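Local coordinates for transcriptional regulator, GntR family (Ralstonia eutropha, PDB 3IHU), which probably binds DNA as a transcription factor, pairing a GntR-type winged helix-turn-helix domain with an all-helical FCD domain, at residues Arg103-Gly108 against Leu149-Asn154. Numbering follows the deposited sequence.
Sequences RAATRG and LEMGDN
Ala-104 and Gly-152 meet backbone to backbone. The carbonyl O of Ala-104 lies 3.2 Å from CA of Gly-152, a CA-H...O contact bent to 131° at the hydrogen, and the same oxygen also accepts the backbone N-H of Arg-107. The methyl of Ala-104 reaches the glycine as well, its CB 3.9 Å from Gly-152 CA. At Ala-105 the two backbones are nearest, its CA 3.9 Å from CA of Gly-152, while its CB packs against CB of Met-151 at 3.8 Å. These small residues let the last turns of helices 84-105 and 134-152 come this close within the helical bundle of the FCD domain, where Val-193 of helix 179-195 touches both Ala-105 and Met-151. Thr-106 faces the other way, onto Pro-198 and Ala-201 of helix 198-219, its OG1 donating a hydrogen bond back to O of Arg-103. Arg-107, exposed, then runs over the solvent side of the contact: a bend at chi3 (74°) folds its guanidinium back across the end of helix 134-152, leaving NH1 3.0 Å from the carbonyl O of Gly-152, which approaches the group obliquely. Asp-153, in a positive-phi conformation just past that helix, stands nearby, but its carboxylate is salt-bridged to Arg-158. At Gly-108 the selenomethionine Met-151 closes the contact. Its chain bends at chi3 (86°), and CE touches two carbonyl oxygens that lie roughly at right angles as seen from it, 3.4 Å from O of Ala-105 and equally far from O of Gly-108.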
loop_
_atom_site.group_PDB
_atom_site.type_symbol
_atom_site.label_atom_id
_atom_site.label_comp_id
_atom_site.label_asym_id
_atom_site.label_seq_id
_atom_site.Cartn_x
_atom_site.Cartn_y
_atom_site.Cartn_z
ATOM N N ARG A 103 -7.521 -1.663 13.897
ATOM C CA ARG A 103 -8.318 -2.317 14.915
ATOM C C ARG A 103 -7.768 -3.642 15.343
ATOM O O ARG A 103 -7.582 -3.896 16.544
ATOM C CB ARG A 103 -9.754 -2.500 14.451
ATOM C CG ARG A 103 -10.685 -3.139 15.504
ATOM C CD ARG A 103 -12.071 -3.488 14.918
ATOM N NE ARG A 103 -12.895 -3.870 16.046
ATOM C CZ ARG A 103 -13.566 -3.035 16.834
ATOM N NH1 ARG A 103 -13.665 -1.749 16.570
ATOM N NH2 ARG A 103 -14.176 -3.517 17.886
ATOM N N ALA A 104 -7.445 -4.492 14.387
ATOM C CA ALA A 104 -6.969 -5.830 14.735
ATOM C C ALA A 104 -5.573 -5.777 15.403
ATOM O O ALA A 104 -5.253 -6.646 16.221
ATOM C CB ALA A 104 -6.937 -6.734 13.528
ATOM N N ALA A 105 -4.720 -4.836 14.973
ATOM C CA ALA A 105 -3.363 -4.739 15.464
ATOM C C ALA A 105 -3.327 -4.493 16.969
ATOM O O ALA A 105 -2.296 -4.768 17.573
ATOM C CB ALA A 105 -2.517 -3.613 14.717
ATOM N N THR A 106 -4.417 -3.995 17.557
ATOM C CA THR A 106 -4.488 -3.810 18.997
ATOM C C THR A 106 -4.309 -5.099 19.762
ATOM O O THR A 106 -3.932 -5.075 20.942
ATOM C CB THR A 106 -5.781 -3.174 19.516
ATOM O OG1 THR A 106 -6.912 -4.006 19.165
ATOM C CG2 THR A 106 -5.908 -1.787 18.998
ATOM N N ARG A 107 -4.554 -6.232 19.113
ATOM C CA ARG A 107 -4.258 -7.511 19.746
ATOM C C ARG A 107 -2.782 -7.693 20.098
ATOM O O ARG A 107 -2.464 -8.463 20.984
ATOM C CB ARG A 107 -4.725 -8.664 18.888
ATOM C CG ARG A 107 -6.231 -8.697 18.786
ATOM C CD ARG A 107 -6.772 -9.693 17.717
ATOM N NE ARG A 107 -6.635 -11.068 18.184
ATOM C CZ ARG A 107 -5.576 -11.860 17.977
ATOM N NH1 ARG A 107 -4.514 -11.440 17.287
ATOM N NH2 ARG A 107 -5.579 -13.099 18.470
ATOM N N GLY A 108 -1.887 -7.005 19.411
ATOM C CA GLY A 108 -0.472 -7.089 19.721
ATOM C C GLY A 108 0.042 -5.940 20.566
ATOM O O GLY A 108 1.250 -5.767 20.663
ATOM N N LEU A 149 -0.001 -5.623 10.363
ATOM C CA LEU A 149 -0.614 -6.888 9.917
ATOM C C LEU A 149 -0.225 -8.028 10.835
ATOM O O LEU A 149 -1.081 -8.783 11.276
ATOM C CB LEU A 149 -0.205 -7.193 8.487
ATOM C CG LEU A 149 -0.840 -8.423 7.841
ATOM C CD1 LEU A 149 -2.395 -8.323 7.677
ATOM C CD2 LEU A 149 -0.170 -8.578 6.507
ATOM N N GLU A 150 1.053 -8.114 11.156
ATOM C CA GLU A 150 1.572 -9.184 11.992
ATOM C C GLU A 150 0.986 -9.109 13.372
ATOM O O GLU A 150 0.711 -10.145 13.982
ATOM C CB GLU A 150 3.105 -9.160 12.076
ATOM C CG GLU A 150 3.827 -9.444 10.759
ATOM C CD GLU A 150 3.307 -10.717 10.050
ATOM O OE1 GLU A 150 3.162 -11.773 10.726
ATOM O OE2 GLU A 150 3.012 -10.645 8.822
HETATM N N MSE A 151 0.755 -7.894 13.840
HETATM C CA MSE A 151 0.141 -7.653 15.135
HETATM C C MSE A 151 -1.279 -8.179 15.220
HETATM O O MSE A 151 -1.664 -8.752 16.230
HETATM C CB MSE A 151 0.188 -6.137 15.462
HETATM C CG MSE A 151 1.512 -5.679 15.972
HETATM SE SE MSE A 151 1.710 -3.765 16.126
HETATM C CE MSE A 151 0.900 -3.795 17.929
ATOM N N GLY A 152 -2.089 -8.025 14.156
ATOM C CA GLY A 152 -3.468 -8.464 14.229
ATOM C C GLY A 152 -3.637 -9.942 13.934
ATOM O O GLY A 152 -4.600 -10.556 14.384
ATOM N N ASP A 153 -2.673 -10.516 13.230
ATOM C CA ASP A 153 -2.720 -11.885 12.775
ATOM C C ASP A 153 -4.104 -12.314 12.176
ATOM O O ASP A 153 -4.549 -13.411 12.408
ATOM C CB ASP A 153 -2.327 -12.822 13.898
ATOM C CG ASP A 153 -1.829 -14.142 13.384
ATOM O OD1 ASP A 153 -1.372 -14.198 12.228
ATOM O OD2 ASP A 153 -1.878 -15.118 14.118
ATOM N N ASN A 154 -4.779 -11.406 11.478
ATOM C CA ASN A 154 -6.064 -11.707 10.825
ATOM C C ASN A 154 -5.748 -12.307 9.456
ATOM O O ASN A 154 -5.332 -11.598 8.541
ATOM C CB ASN A 154 -6.940 -10.456 10.769
ATOM C CG ASN A 154 -8.298 -10.708 10.196
ATOM O OD1 ASN A 154 -8.404 -11.455 9.253
ATOM N ND2 ASN A 154 -9.357 -10.077 10.754
#